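Local atomic coordinates of anthranilate-CoA ligase (Stigmatella aurantiaca, PDB entry 4WV3), a protein that belongs to the ANL superfamily of AMP-binding enzymes, with a large N-terminal domain followed by a small C-terminal one that is probably mobile, as in its relatives. Residues A[26-31]-A[230-235]; A[42-47]-A[73-78]; A[413-418]-A[511-516]; A[500-503]-A[507-510]. One frame throughout, in Å; residues are numbered along the deposited sequence.

Interactions 1 and 2 adjoin each other in the N-terminal domain, their centres 14 Å apart. Trp232 of interaction 1 lies against Val74 (CH2 to CG1 3.4 Å) and Phe78 of interaction 2, so strand 27-30, helix 221-234 and helix 71-83 share one apolar layer. Interactions 3 and 4 lie across the chain's centre, 11 Å apart between centres, and both use helix 509-520; Asp415 OD2 meets Arg509 CD at 3.8 Å. This second pair is the one near the bound 5'-O-[(S)-[(2-aminobenzoyl)oxy](hydroxy)phosphoryl]adenosine: the side chains of Asp415 and Thr502 are each about 7 Å from it. Nearest atoms of interactions 2 and 4 are about 12 Å apart, without touching.

Interaction 1. Residues A[26-31]-A[230-235]; sequences KTALFT and FPWYVG
Trp232, near the end of helix 221-234, reaches across to Ala28 and Leu29 of strand 27-30, and this is the tightly packed part of the contact. Its CG is anti to the carbonyl carbon (chi1 -77°), which carries the indole over to the strand although the bond from CA to CB does not aim there. Ala28 CB rests on Trp232 CZ2 at 3.5 Å, while Leu29 CD2 comes up to the six-membered ring near its plane, 4.0 Å from Trp232 CH2. At the same indole rim Trp232 NE1 gives a weak hydrogen bond to Ala28 O (3.3 Å, 153° at the hydrogen), which provides the ring nitrogen with a partner inside an apolar setting. The looser side is held by one long arm. Lys26 runs fully extended, and its NZ bonds to Gly235 O at 2.8 Å, the donor tilted 29° from the carbonyl plane; the same ammonium is salt-bridged to Glu208, on the partly exposed side. Gly235, with positive phi, is the C-prime residue of the Schellman motif that ends the helix. Ala28 and Leu29 both face Met36 in a classic beta bulge. Around them, helix 38-54 offers Phe38 to Ala28 and Val41 to Leu29, strand 237-239 runs parallel to strand 27-30 with Cys238 against Leu29 and Trp232, and helix 71-83 closes over both through Val74.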
loop_
_atom_site.group_PDB
_atom_site.type_symbol
_atom_site.label_atom_id
_atom_site.label_comp_id
_atom_site.label_asym_id
_atom_site.label_seq_id
_atom_site.Cartn_x
_atom_site.Cartn_y
_atom_site.Cartn_z
ATOM N N LYS A 26 5.342 -27.063 -5.777
ATOM C CA LYS A 26 4.089 -26.324 -5.682
ATOM C C LYS A 26 4.216 -24.989 -6.405
ATOM O O LYS A 26 5.203 -24.276 -6.228
ATOM C CB LYS A 26 3.690 -26.086 -4.224
ATOM C CG LYS A 26 2.452 -25.212 -4.082
ATOM C CD LYS A 26 2.063 -24.977 -2.633
ATOM C CE LYS A 26 0.828 -24.090 -2.548
ATOM N NZ LYS A 26 0.383 -23.861 -1.147
ATOM N N THR A 27 3.219 -24.657 -7.220
ATOM C CA THR A 27 3.215 -23.387 -7.937
ATOM C C THR A 27 3.149 -22.223 -6.953
ATOM O O THR A 27 2.206 -22.112 -6.171
ATOM C CB THR A 27 2.036 -23.291 -8.919
ATOM O OG1 THR A 27 1.974 -24.483 -9.714
ATOM C CG2 THR A 27 2.202 -22.082 -9.830
ATOM N N ALA A 28 4.160 -21.359 -6.998
ATOM C CA ALA A 28 4.273 -20.260 -6.046
ATOM C C ALA A 28 3.576 -18.986 -6.522
ATOM O O ALA A 28 2.828 -18.363 -5.769
ATOM C CB ALA A 28 5.734 -19.982 -5.730
ATOM N N LEU A 29 3.825 -18.599 -7.770
ATOM C CA LEU A 29 3.213 -17.392 -8.318
ATOM C C LEU A 29 2.414 -17.652 -9.596
ATOM O O LEU A 29 2.822 -18.437 -10.452
ATOM C CB LEU A 29 4.263 -16.294 -8.538
ATOM C CG LEU A 29 5.508 -16.590 -9.379
ATOM C CD1 LEU A 29 5.257 -16.346 -10.860
ATOM C CD2 LEU A 29 6.687 -15.759 -8.892
ATOM N N PHE A 30 1.270 -16.984 -9.707
ATOM C CA PHE A 30 0.427 -17.088 -10.891
ATOM C C PHE A 30 0.347 -15.756 -11.632
ATOM O O PHE A 30 -0.103 -14.753 -11.079
ATOM C CB PHE A 30 -0.982 -17.546 -10.508
ATOM C CG PHE A 30 -1.058 -18.976 -10.055
ATOM C CD1 PHE A 30 -0.917 -19.302 -8.716
ATOM C CD2 PHE A 30 -1.280 -19.994 -10.967
ATOM C CE1 PHE A 30 -0.990 -20.616 -8.296
ATOM C CE2 PHE A 30 -1.355 -21.311 -10.555
ATOM C CZ PHE A 30 -1.212 -21.621 -9.217
ATOM N N THR A 31 0.796 -15.753 -12.883
ATOM C CA THR A 31 0.675 -14.585 -13.749
ATOM C C THR A 31 0.056 -15.024 -15.073
ATOM O O THR A 31 0.162 -16.193 -15.442
ATOM C CB THR A 31 2.047 -13.918 -14.013
ATOM O OG1 THR A 31 2.875 -14.798 -14.783
ATOM C CG2 THR A 31 2.743 -13.580 -12.704
ATOM N N PHE A 230 3.973 -12.348 2.878
ATOM C CA PHE A 230 3.090 -13.021 3.831
ATOM C C PHE A 230 2.649 -14.428 3.385
ATOM O O PHE A 230 2.752 -15.373 4.166
ATOM C CB PHE A 230 1.871 -12.155 4.195
ATOM C CG PHE A 230 2.217 -10.816 4.805
ATOM C CD1 PHE A 230 3.522 -10.495 5.148
ATOM C CD2 PHE A 230 1.225 -9.879 5.043
ATOM C CE1 PHE A 230 3.830 -9.268 5.707
ATOM C CE2 PHE A 230 1.526 -8.651 5.603
ATOM C CZ PHE A 230 2.831 -8.345 5.935
ATOM N N PRO A 231 2.152 -14.579 2.137
ATOM C CA PRO A 231 1.720 -15.929 1.751
ATOM C C PRO A 231 2.872 -16.926 1.620
ATOM O O PRO A 231 2.703 -18.089 1.979
ATOM C CB PRO A 231 1.060 -15.708 0.385
ATOM C CG PRO A 231 1.674 -14.459 -0.136
ATOM C CD PRO A 231 1.875 -13.598 1.071
ATOM N N TRP A 232 4.018 -16.480 1.115
ATOM C CA TRP A 232 5.163 -17.371 0.946
ATOM C C TRP A 232 5.783 -17.756 2.286
ATOM O O TRP A 232 6.483 -18.764 2.392
ATOM C CB TRP A 232 6.214 -16.748 0.024
ATOM C CG TRP A 232 5.843 -16.811 -1.428
ATOM C CD1 TRP A 232 4.618 -17.111 -1.947
ATOM C CD2 TRP A 232 6.708 -16.585 -2.548
ATOM N NE1 TRP A 232 4.664 -17.078 -3.320
ATOM C CE2 TRP A 232 5.936 -16.760 -3.714
ATOM C CE3 TRP A 232 8.060 -16.250 -2.678
ATOM C CZ2 TRP A 232 6.468 -16.608 -4.991
ATOM C CZ3 TRP A 232 8.586 -16.101 -3.948
ATOM C CH2 TRP A 232 7.792 -16.282 -5.088
ATOM N N TYR A 233 5.517 -16.948 3.306
ATOM C CA TYR A 233 6.003 -17.222 4.652
ATOM C C TYR A 233 5.346 -18.476 5.225
ATOM O O TYR A 233 5.926 -19.162 6.068
ATOM C CB TYR A 233 5.747 -16.017 5.560
ATOM C CG TYR A 233 6.191 -16.203 6.994
ATOM C CD1 TYR A 233 7.536 -16.175 7.335
ATOM C CD2 TYR A 233 5.261 -16.392 8.009
ATOM C CE1 TYR A 233 7.944 -16.339 8.646
ATOM C CE2 TYR A 233 5.660 -16.557 9.320
ATOM C CZ TYR A 233 7.001 -16.530 9.634
ATOM O OH TYR A 233 7.398 -16.694 10.942
ATOM N N VAL A 234 4.137 -18.777 4.757
ATOM C CA VAL A 234 3.403 -19.948 5.227
ATOM C C VAL A 234 3.244 -21.011 4.143
ATOM O O VAL A 234 2.644 -22.060 4.377
ATOM C CB VAL A 234 2.010 -19.570 5.770
ATOM C CG1 VAL A 234 2.141 -18.605 6.934
ATOM C CG2 VAL A 234 1.152 -18.973 4.669
ATOM N N GLY A 235 3.777 -20.737 2.957
ATOM C CA GLY A 235 3.736 -21.696 1.867
ATOM C C GLY A 235 2.580 -21.499 0.906
ATOM O O GLY A 235 2.383 -22.298 -0.009
#

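Interaction 2. Residues A[42-47]-A[73-78]; sequences SNEANQ and WVTSFF
Glu44 crosses over Thr75 where helix 38-54 meets helix 71-83, the short axes 7.7 Å apart at a signed angle of -57°. The glutamate leaves its helix with CG anti to the backbone N (chi1 -174°) and stays extended through chi2, so that its methylene groups pass over the threonine before the carboxylate arrives. Glu44 CB and CG each lie 3.7 Å from Thr75 CG2, and the two side chains slant past one another rather than meeting end on. Thr75 is turned with OG1 between its backbone N and carbonyl carbon (chi1 55°), which sets the methyl beside the backbone N and against the glutamate chain. From there the hydroxyl lies 3.1 Å from Glu44 OE2, although its one proton also has Ala71 O of its own helix within reach, so that bond is not settled. The other carboxylate oxygen, Glu44 OE1, is salt-bridged to Arg34, which would help keep a buried charge in place. The next residue, Ala45, has no more than a methyl group and lets the backbones come near: its CA makes a CH···O contact with Thr75 O at 3.5 Å, and Ala45 CA and Thr75 CA are 4.5 Å apart. Ala45 CB also meets Phe78 CB at 4.1 Å, while the phenyl ring of Phe78 leads away to Leu228 and Leu16. Helix 71-83 joins the neighbouring parallel strands 62-66 and 86-89, a beta-alpha-beta crossover in the N-terminal domain, and helix 38-54 packs across the helix of this crossover.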
loop_
_atom_site.group_PDB
_atom_site.type_symbol
_atom_site.label_atom_id
_atom_site.label_comp_id
_atom_site.label_asym_id
_atom_site.label_seq_id
_atom_site.Cartn_x
_atom_site.Cartn_y
_atom_site.Cartn_z
ATOM N N SER A 42 13.274 -19.880 -6.884
ATOM C CA SER A 42 14.550 -19.901 -6.180
ATOM C C SER A 42 15.721 -20.000 -7.152
ATOM O O SER A 42 16.742 -19.337 -6.972
ATOM C CB SER A 42 14.597 -21.058 -5.183
ATOM O OG SER A 42 15.850 -21.103 -4.522
ATOM N N ASN A 43 15.567 -20.830 -8.180
ATOM C CA ASN A 43 16.606 -20.992 -9.191
ATOM C C ASN A 43 16.865 -19.705 -9.963
ATOM O O ASN A 43 18.013 -19.310 -10.162
ATOM C CB ASN A 43 16.243 -22.114 -10.164
ATOM C CG ASN A 43 16.282 -23.484 -9.519
ATOM O OD1 ASN A 43 16.982 -23.697 -8.528
ATOM N ND2 ASN A 43 15.533 -24.423 -10.081
ATOM N N GLU A 44 15.789 -19.054 -10.393
ATOM C CA GLU A 44 15.902 -17.827 -11.169
ATOM C C GLU A 44 16.456 -16.691 -10.316
ATOM O O GLU A 44 17.222 -15.857 -10.798
ATOM C CB GLU A 44 14.548 -17.445 -11.770
ATOM C CG GLU A 44 14.598 -16.249 -12.706
ATOM C CD GLU A 44 13.394 -16.177 -13.626
ATOM O OE1 GLU A 44 13.077 -17.201 -14.268
ATOM O OE2 GLU A 44 12.764 -15.101 -13.706
ATOM N N ALA A 45 16.072 -16.670 -9.043
ATOM C CA ALA A 45 16.562 -15.660 -8.112
ATOM C C ALA A 45 18.061 -15.823 -7.881
ATOM O O ALA A 45 18.793 -14.837 -7.783
ATOM C CB ALA A 45 15.809 -15.739 -6.794
ATOM N N ASN A 46 18.511 -17.070 -7.795
ATOM C CA ASN A 46 19.931 -17.356 -7.631
ATOM C C ASN A 46 20.727 -16.963 -8.868
ATOM O O ASN A 46 21.893 -16.580 -8.774
ATOM C CB ASN A 46 20.152 -18.833 -7.300
ATOM C CG ASN A 46 19.622 -19.208 -5.932
ATOM O OD1 ASN A 46 19.462 -18.352 -5.062
ATOM N ND2 ASN A 46 19.349 -20.492 -5.732
ATOM N N GLN A 47 20.086 -17.058 -10.029
ATOM C CA GLN A 47 20.697 -16.615 -11.275
ATOM C C GLN A 47 20.802 -15.096 -11.297
ATOM O O GLN A 47 21.803 -14.542 -11.752
ATOM C CB GLN A 47 19.891 -17.108 -12.477
ATOM C CG GLN A 47 19.996 -18.603 -12.719
ATOM C CD GLN A 47 19.233 -19.049 -13.949
ATOM O OE1 GLN A 47 18.091 -18.645 -14.166
ATOM N NE2 GLN A 47 19.867 -19.880 -14.768
ATOM N N TRP A 73 9.625 -9.540 -11.510
ATOM C CA TRP A 73 9.701 -8.635 -10.371
ATOM C C TRP A 73 10.134 -9.407 -9.131
ATOM O O TRP A 73 11.044 -8.994 -8.412
ATOM C CB TRP A 73 8.343 -7.971 -10.119
ATOM C CG TRP A 73 8.421 -6.709 -9.304
ATOM C CD1 TRP A 73 8.329 -5.430 -9.770
ATOM C CD2 TRP A 73 8.605 -6.603 -7.884
ATOM N NE1 TRP A 73 8.442 -4.537 -8.734
ATOM C CE2 TRP A 73 8.613 -5.231 -7.566
ATOM C CE3 TRP A 73 8.761 -7.535 -6.853
ATOM C CZ2 TRP A 73 8.774 -4.768 -6.261
ATOM C CZ3 TRP A 73 8.920 -7.073 -5.559
ATOM C CH2 TRP A 73 8.925 -5.703 -5.275
ATOM N N VAL A 74 9.476 -10.537 -8.891
ATOM C CA VAL A 74 9.729 -11.340 -7.701
ATOM C C VAL A 74 11.131 -11.943 -7.687
ATOM O O VAL A 74 11.844 -11.848 -6.688
ATOM C CB VAL A 74 8.691 -12.469 -7.553
ATOM C CG1 VAL A 74 9.029 -13.335 -6.355
ATOM C CG2 VAL A 74 7.294 -11.890 -7.417
ATOM N N THR A 75 11.523 -12.564 -8.796
ATOM C CA THR A 75 12.833 -13.198 -8.886
ATOM C C THR A 75 13.964 -12.177 -8.770
ATOM O O THR A 75 15.022 -12.473 -8.213
ATOM C CB THR A 75 12.990 -14.011 -10.187
ATOM O OG1 THR A 75 12.719 -13.171 -11.317
ATOM C CG2 THR A 75 12.030 -15.190 -10.196
ATOM N N SER A 76 13.735 -10.976 -9.294
ATOM C CA SER A 76 14.708 -9.899 -9.162
ATOM C C SER A 76 14.816 -9.475 -7.703
ATOM O O SER A 76 15.915 -9.291 -7.183
ATOM C CB SER A 76 14.320 -8.701 -10.028
ATOM O OG SER A 76 14.363 -9.030 -11.406
ATOM N N PHE A 77 13.666 -9.334 -7.050
ATOM C CA PHE A 77 13.613 -8.909 -5.655
ATOM C C PHE A 77 14.395 -9.845 -4.739
ATOM O O PHE A 77 15.253 -9.404 -3.975
ATOM C CB PHE A 77 12.160 -8.804 -5.182
ATOM C CG PHE A 77 12.019 -8.340 -3.759
ATOM C CD1 PHE A 77 12.034 -6.989 -3.453
ATOM C CD2 PHE A 77 11.867 -9.255 -2.729
ATOM C CE1 PHE A 77 11.903 -6.557 -2.146
ATOM C CE2 PHE A 77 11.737 -8.829 -1.420
ATOM C CZ PHE A 77 11.755 -7.479 -1.127
ATOM N N PHE A 78 14.099 -11.137 -4.817
ATOM C CA PHE A 78 14.771 -12.113 -3.967
ATOM C C PHE A 78 16.208 -12.370 -4.406
ATOM O O PHE A 78 17.033 -12.823 -3.614
ATOM C CB PHE A 78 13.973 -13.415 -3.891
ATOM C CG PHE A 78 12.814 -13.352 -2.939
ATOM C CD1 PHE A 78 13.023 -13.436 -1.573
ATOM C CD2 PHE A 78 11.520 -13.202 -3.406
ATOM C CE1 PHE A 78 11.962 -13.374 -0.689
ATOM C CE2 PHE A 78 10.454 -13.141 -2.527
ATOM C CZ PHE A 78 10.676 -13.227 -1.167
#

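Interaction 3. Residues A[413-418]-A[511-516]; sequences SDDMLK and KLRSAA
The sequence GRSDD, which matches the hinge motif of ANL enzymes between the large and small domains, ends in Asp414 and Asp415, and both meet Arg513 of helix 509-520. The aspartates sit in a stretch with helical backbone angles but no regular bonds, just ahead of strand 417-419. Arg513 starts with CG anti to its own N, runs on extended and then bends at chi3 (51°), which presents the guanidinium to two different kinds of oxygen. One is a carbonyl: Asp414 O stands 3.5 Å above one face of the group, offset toward its rim and 3.6 Å from Arg513 CZ. The other is a carboxylate: Asp415 OD1 comes in at the edge, near the guanidinium plane, and takes a long, weak hydrogen bond from Arg513 NH1 at 3.5 Å, with 157° at the hydrogen, as part of a salt bridge. The carboxylate and guanidinium planes are 49° apart, so this is a one-atom approach and not a flat two-pronged pairing. The carboxylate of Asp414 turns away, its OD2 still 5.8 Å from Arg513 NH2. Asp415 also packs on Pro426 of helix 426-433, whereas Leu512, next to Arg513, packs against Ala443 and Ile445 of strand 439-448. With one long ionic pair, a carbonyl above the guanidinium and solvent close by, the attraction is probably mostly electrostatic and modest, consistent with a link that could part if the hinge region shifts.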
loop_
_atom_site.group_PDB
_atom_site.type_symbol
_atom_site.label_atom_id
_atom_site.label_comp_id
_atom_site.label_asym_id
_atom_site.label_seq_id
_atom_site.Cartn_x
_atom_site.Cartn_y
_atom_site.Cartn_z
ATOM N N SER A 413 -3.635 14.127 9.646
ATOM C CA SER A 413 -3.600 15.342 10.449
ATOM C C SER A 413 -3.698 16.581 9.559
ATOM O O SER A 413 -4.240 17.608 9.966
ATOM C CB SER A 413 -2.329 15.386 11.299
ATOM O OG SER A 413 -2.383 16.441 12.244
ATOM N N ASP A 414 -3.183 16.467 8.337
ATOM C CA ASP A 414 -3.244 17.551 7.362
ATOM C C ASP A 414 -4.624 17.663 6.726
ATOM O O ASP A 414 -5.023 18.736 6.273
ATOM C CB ASP A 414 -2.198 17.341 6.263
ATOM C CG ASP A 414 -0.779 17.494 6.771
ATOM O OD1 ASP A 414 -0.536 18.396 7.599
ATOM O OD2 ASP A 414 0.094 16.713 6.337
ATOM N N ASP A 415 -5.348 16.550 6.685
ATOM C CA ASP A 415 -6.656 16.515 6.039
ATOM C C ASP A 415 -7.780 16.957 6.972
ATOM O O ASP A 415 -8.916 17.141 6.538
ATOM C CB ASP A 415 -6.945 15.120 5.480
ATOM C CG ASP A 415 -5.986 14.727 4.373
ATOM O OD1 ASP A 415 -5.386 15.634 3.753
ATOM O OD2 ASP A 415 -5.836 13.514 4.117
ATOM N N MET A 416 -7.460 17.121 8.252
ATOM C CA MET A 416 -8.436 17.601 9.222
ATOM C C MET A 416 -8.756 19.067 8.958
ATOM O O MET A 416 -7.860 19.870 8.701
ATOM C CB MET A 416 -7.912 17.431 10.651
ATOM C CG MET A 416 -7.658 15.989 11.062
ATOM S SD MET A 416 -9.164 15.008 11.210
ATOM C CE MET A 416 -10.033 15.908 12.492
ATOM N N LEU A 417 -10.037 19.412 9.016
ATOM C CA LEU A 417 -10.452 20.796 8.825
ATOM C C LEU A 417 -11.078 21.370 10.093
ATOM O O LEU A 417 -11.790 20.675 10.817
ATOM C CB LEU A 417 -11.402 20.937 7.627
ATOM C CG LEU A 417 -12.446 19.855 7.337
ATOM C CD1 LEU A 417 -13.652 20.468 6.646
ATOM C CD2 LEU A 417 -11.857 18.753 6.467
ATOM N N LYS A 418 -10.793 22.641 10.359
ATOM C CA LYS A 418 -11.298 23.311 11.550
ATOM C C LYS A 418 -12.425 24.274 11.196
ATOM O O LYS A 418 -12.195 25.311 10.573
ATOM C CB LYS A 418 -10.168 24.063 12.258
ATOM C CG LYS A 418 -10.618 24.860 13.472
ATOM C CD LYS A 418 -9.507 25.760 13.994
ATOM C CE LYS A 418 -8.359 24.953 14.578
ATOM N NZ LYS A 418 -8.776 24.188 15.786
ATOM N N LYS A 511 -4.058 18.373 -3.147
ATOM C CA LYS A 511 -4.204 18.958 -4.475
ATOM C C LYS A 511 -5.571 19.612 -4.633
ATOM O O LYS A 511 -5.694 20.670 -5.251
ATOM C CB LYS A 511 -3.985 17.911 -5.569
ATOM C CG LYS A 511 -2.529 17.532 -5.775
ATOM C CD LYS A 511 -2.340 16.740 -7.056
ATOM C CE LYS A 511 -0.868 16.456 -7.312
ATOM N NZ LYS A 511 -0.656 15.701 -8.576
ATOM N N LEU A 512 -6.597 18.976 -4.076
ATOM C CA LEU A 512 -7.933 19.556 -4.061
ATOM C C LEU A 512 -7.926 20.815 -3.208
ATOM O O LEU A 512 -8.576 21.808 -3.535
ATOM C CB LEU A 512 -8.952 18.561 -3.505
ATOM C CG LEU A 512 -9.296 17.359 -4.384
ATOM C CD1 LEU A 512 -10.243 16.419 -3.655
ATOM C CD2 LEU A 512 -9.900 17.818 -5.701
ATOM N N ARG A 513 -7.177 20.761 -2.112
ATOM C CA ARG A 513 -7.069 21.887 -1.195
ATOM C C ARG A 513 -6.316 23.041 -1.853
ATOM O O ARG A 513 -6.568 24.208 -1.556
ATOM C CB ARG A 513 -6.381 21.446 0.099
ATOM C CG ARG A 513 -6.562 22.399 1.266
ATOM C CD ARG A 513 -6.384 21.687 2.603
ATOM N NE ARG A 513 -5.143 20.920 2.663
ATOM C CZ ARG A 513 -5.086 19.594 2.748
ATOM N NH1 ARG A 513 -6.201 18.879 2.793
ATOM N NH2 ARG A 513 -3.910 18.982 2.797
ATOM N N SER A 514 -5.401 22.704 -2.757
ATOM C CA SER A 514 -4.653 23.707 -3.506
ATOM C C SER A 514 -5.531 24.351 -4.574
ATOM O O SER A 514 -5.547 25.572 -4.726
ATOM C CB SER A 514 -3.421 23.080 -4.162
ATOM O OG SER A 514 -2.566 22.497 -3.196
ATOM N N ALA A 515 -6.260 23.518 -5.310
ATOM C CA ALA A 515 -7.116 23.988 -6.393
ATOM C C ALA A 515 -8.288 24.820 -5.880
ATOM O O ALA A 515 -8.744 25.744 -6.553
ATOM C CB ALA A 515 -7.620 22.812 -7.215
ATOM N N ALA A 516 -8.776 24.484 -4.690
ATOM C CA ALA A 516 -9.908 25.192 -4.102
ATOM C C ALA A 516 -9.492 26.564 -3.587
ATOM O O ALA A 516 -10.242 27.533 -3.700
ATOM C CB ALA A 516 -10.528 24.370 -2.984
#

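Interaction 4. Residues A[500-503]-A[507-510]; sequences PKTA and IQRF
Ile507 opens the second segment opposite Lys501, the two backbones forming a single beta bridge with their CA atoms 4.6 Å apart. Its CA makes a CH···O contact with Pro500 O at 3.5 Å, while its side chain points away from 500-503, to Leu499 and Ala443. Gln508 follows and carries most of the contact. Its N bonds to the same Pro500 O at 2.7 Å, nearly straight at 164°, so one carbonyl holds both residues. With CG anti to the carbonyl carbon (chi1 -66°) and the chain extended beyond it, the side chain runs back over the loop: Gln508 OE1 sits 3.6 Å from Pro500 CB, and Thr502 CG2 touches Gln508 NE2 at 3.6 Å, the two side chains crossing at a slant. Pro500 CG lies 3.5 Å from Gln508 O. The sequence PKTATGK matches the C-terminal lysine motif of ANL enzymes; it doubles back here, and Thr502 OG1 bonds to Thr504 OG1 and Lys506 N within the turn; the side chain of Thr502 is about 7 Å from the bound ligand. Gln508 is also the centre of an inverse gamma turn and the N-cap residue of helix 509-520, its OE1 weakly bonded to Lys511 NZ. Arg509 begins the helix, its guanidinium salt-bridged to Glu430 and Glu295, with Ile507 CG2 over one face. Phe510 then touches Thr178 of a loop.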
loop_
_atom_site.group_PDB
_atom_site.type_symbol
_atom_site.label_atom_id
_atom_site.label_comp_id
_atom_site.label_asym_id
_atom_site.label_seq_id
_atom_site.Cartn_x
_atom_site.Cartn_y
_atom_site.Cartn_z
ATOM N N PRO A 500 -7.862 13.438 -7.909
ATOM C CA PRO A 500 -6.412 13.216 -7.917
ATOM C C PRO A 500 -6.031 12.028 -7.040
ATOM O O PRO A 500 -6.237 12.060 -5.826
ATOM C CB PRO A 500 -5.853 14.518 -7.331
ATOM C CG PRO A 500 -6.986 15.113 -6.563
ATOM C CD PRO A 500 -8.218 14.742 -7.327
ATOM N N LYS A 501 -5.486 10.986 -7.658
ATOM C CA LYS A 501 -5.135 9.774 -6.929
ATOM C C LYS A 501 -3.665 9.399 -7.077
ATOM O O LYS A 501 -3.048 9.646 -8.113
ATOM C CB LYS A 501 -6.011 8.602 -7.379
ATOM C CG LYS A 501 -7.494 8.761 -7.078
ATOM C CD LYS A 501 -8.218 7.432 -7.233
ATOM C CE LYS A 501 -9.713 7.568 -6.991
ATOM N NZ LYS A 501 -10.408 8.240 -8.121
ATOM N N THR A 502 -3.113 8.800 -6.028
ATOM C CA THR A 502 -1.779 8.222 -6.084
ATOM C C THR A 502 -1.879 6.828 -6.691
ATOM O O THR A 502 -2.974 6.348 -6.979
ATOM C CB THR A 502 -1.158 8.097 -4.683
ATOM O OG1 THR A 502 -1.920 7.167 -3.903
ATOM C CG2 THR A 502 -1.140 9.445 -3.984
ATOM N N ALA A 503 -0.738 6.175 -6.877
ATOM C CA ALA A 503 -0.726 4.818 -7.412
ATOM C C ALA A 503 -0.909 3.796 -6.296
ATOM O O ALA A 503 -0.790 2.591 -6.517
ATOM C CB ALA A 503 0.562 4.555 -8.172
ATOM N N ILE A 507 -6.392 9.321 -2.129
ATOM C CA ILE A 507 -6.882 10.556 -2.727
ATOM C C ILE A 507 -6.014 11.726 -2.285
ATOM O O ILE A 507 -5.866 11.984 -1.090
ATOM C CB ILE A 507 -8.350 10.828 -2.354
ATOM C CG1 ILE A 507 -9.262 9.774 -2.982
ATOM C CG2 ILE A 507 -8.765 12.219 -2.806
ATOM C CD1 ILE A 507 -10.735 10.010 -2.728
ATOM N N GLN A 508 -5.433 12.426 -3.253
ATOM C CA GLN A 508 -4.561 13.559 -2.965
ATOM C C GLN A 508 -5.368 14.802 -2.612
ATOM O O GLN A 508 -5.552 15.695 -3.439
ATOM C CB GLN A 508 -3.644 13.839 -4.156
ATOM C CG GLN A 508 -2.648 12.727 -4.434
ATOM C CD GLN A 508 -1.892 12.928 -5.731
ATOM O OE1 GLN A 508 -2.431 13.465 -6.700
ATOM N NE2 GLN A 508 -0.635 12.500 -5.757
ATOM N N ARG A 509 -5.843 14.853 -1.372
ATOM C CA ARG A 509 -6.683 15.953 -0.910
ATOM C C ARG A 509 -5.926 17.274 -0.816
ATOM O O ARG A 509 -6.536 18.343 -0.783
ATOM C CB ARG A 509 -7.321 15.606 0.437
ATOM C CG ARG A 509 -8.345 14.489 0.349
ATOM C CD ARG A 509 -8.716 13.957 1.723
ATOM N NE ARG A 509 -9.633 12.825 1.628
ATOM C CZ ARG A 509 -9.256 11.579 1.360
ATOM N NH1 ARG A 509 -7.975 11.302 1.155
ATOM N NH2 ARG A 509 -10.159 10.611 1.292
ATOM N N PHE A 510 -4.599 17.203 -0.774
ATOM C CA PHE A 510 -3.788 18.413 -0.730
ATOM C C PHE A 510 -3.818 19.130 -2.079
ATOM O O PHE A 510 -3.631 20.343 -2.149
ATOM C CB PHE A 510 -2.349 18.100 -0.305
ATOM C CG PHE A 510 -1.526 17.433 -1.369
ATOM C CD1 PHE A 510 -0.639 18.168 -2.139
ATOM C CD2 PHE A 510 -1.634 16.071 -1.596
ATOM C CE1 PHE A 510 0.123 17.558 -3.118
ATOM C CE2 PHE A 510 -0.874 15.454 -2.573
ATOM C CZ PHE A 510 0.005 16.199 -3.335
#